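Local coordinates for LPXTG cell wall surface protein (Streptococcus gordonii, PDB 4IGB) that is a wall-anchored surface protein, represented here by its two N-terminal domains, and probably takes part in adhesion of the bacterium, at residues T21-S24 and T25-I28. Numbering follows the deposited sequence.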
loop_
_atom_site.group_PDB
_atom_site.type_symbol
_atom_site.label_atom_id
_atom_site.label_comp_id
_atom_site.label_asym_id
_atom_site.label_seq_id
_atom_site.Cartn_x
_atom_site.Cartn_y
_atom_site.Cartn_z
ATOM N N THR B 21 -4.472 -10.528 15.581
ATOM C CA THR B 21 -5.232 -9.770 14.599
ATOM C C THR B 21 -5.663 -10.627 13.410
ATOM O O THR B 21 -4.863 -11.368 12.845
ATOM C CB THR B 21 -4.435 -8.551 14.109
ATOM O OG1 THR B 21 -4.395 -7.575 15.157
ATOM C CG2 THR B 21 -5.103 -7.941 12.894
ATOM N N ASP B 22 -6.936 -10.530 13.047
ATOM C CA ASP B 22 -7.466 -11.271 11.908
ATOM C C ASP B 22 -7.187 -10.525 10.598
ATOM O O ASP B 22 -7.872 -9.565 10.256
ATOM C CB ASP B 22 -8.971 -11.503 12.092
ATOM C CG ASP B 22 -9.606 -12.217 10.918
ATOM O OD1 ASP B 22 -8.873 -12.602 9.968
ATOM O OD2 ASP B 22 -10.843 -12.408 10.958
ATOM N N ILE B 23 -6.180 -10.973 9.864
ATOM C CA ILE B 23 -5.780 -10.271 8.639
ATOM C C ILE B 23 -6.909 -10.205 7.587
ATOM O O ILE B 23 -6.968 -9.268 6.789
ATOM C CB ILE B 23 -4.459 -10.863 8.073
ATOM C CG1 ILE B 23 -3.318 -10.639 9.080
ATOM C CG2 ILE B 23 -4.113 -10.270 6.709
ATOM C CD1 ILE B 23 -1.954 -11.140 8.584
ATOM N N SER B 24 -7.821 -11.175 7.620
ATOM C CA SER B 24 -8.931 -11.228 6.666
ATOM C C SER B 24 -10.024 -10.202 6.945
ATOM O O SER B 24 -10.850 -9.933 6.079
ATOM C CB SER B 24 -9.563 -12.622 6.638
ATOM O OG SER B 24 -10.379 -12.804 7.784
ATOM N N THR B 25 -10.042 -9.630 8.143
ATOM C CA THR B 25 -11.069 -8.642 8.471
ATOM C C THR B 25 -10.512 -7.221 8.698
ATOM O O THR B 25 -11.182 -6.354 9.274
ATOM C CB THR B 25 -11.948 -9.085 9.675
ATOM O OG1 THR B 25 -11.118 -9.351 10.814
ATOM C CG2 THR B 25 -12.750 -10.344 9.324
ATOM N N LEU B 26 -9.292 -6.991 8.230
ATOM C CA LEU B 26 -8.714 -5.647 8.218
ATOM C C LEU B 26 -9.679 -4.694 7.528
ATOM O O LEU B 26 -10.348 -5.065 6.574
ATOM C CB LEU B 26 -7.392 -5.655 7.449
ATOM C CG LEU B 26 -6.047 -5.753 8.169
ATOM C CD1 LEU B 26 -6.172 -6.335 9.543
ATOM C CD2 LEU B 26 -5.049 -6.533 7.314
ATOM N N ASP B 27 -9.751 -3.464 8.011
ATOM C CA ASP B 27 -10.583 -2.454 7.376
ATOM C C ASP B 27 -9.738 -1.491 6.537
ATOM O O ASP B 27 -10.024 -0.297 6.465
ATOM C CB ASP B 27 -11.353 -1.674 8.445
ATOM C CG ASP B 27 -12.457 -0.818 7.864
ATOM O OD1 ASP B 27 -12.877 -1.085 6.716
ATOM O OD2 ASP B 27 -12.916 0.117 8.561
ATOM N N ILE B 28 -8.681 -1.990 5.913
ATOM C CA ILE B 28 -7.846 -1.090 5.126
ATOM C C ILE B 28 -8.547 -0.751 3.811
ATOM O O ILE B 28 -9.525 -1.395 3.431
ATOM C CB ILE B 28 -6.442 -1.657 4.892
ATOM C CG1 ILE B 28 -6.526 -3.002 4.183
ATOM C CG2 ILE B 28 -5.712 -1.775 6.222
ATOM C CD1 ILE B 28 -5.201 -3.666 3.975
HETATM O O HOH W 1 -8.942 -7.442 11.716
#
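D22 and T25 close a type I beta turn, with I23 and S24 at its corners, in the loop that leads from strand 14-19 to strand 29-30, at the surface of the N-terminal domain. The backbone N of T25 donates to D22 O over 3.0 Å, with an N-H...O angle of 157° and the donor above the carbonyl plane. A water donates to the same oxygen and accepts from T25 OG1 at 3.0 Å. Threonine suits the place because its CB carries a hydroxyl near the backbone N-H, where it can donate to this water. With chi1 of 56°, OG1 sits between the backbone N and carbonyl carbon and comes within 3.1 Å of D22 OD2.

Superposed on the beta turn is an Asx turn: D22 OD1 accepts from the backbone N of S24 at 2.9 Å and, from the same face of the carboxylate, from S24 OG at 2.7 Å. Aspartate's short side chain, CG anti to the backbone N (chi1 178°), folds forward onto the next residues. Serine supplies a second donor beside its own N-H. N256, at the end of helix 250-256, also donates to OD1 and accepts from I23 N, fastening the turn to that helix.

Leucine's two methyls let L26 reach both neighbours at once. CD2 lies 3.9 Å from I23 CG2, the side chains running alongside each other; the T21 side chain crosses that of L26 at about a right angle, its CG2 3.9 Å from L26 CD1. D27 is salt-bridged to K289 and to K324, the latter bridge consistent with a tie to the N2 domain.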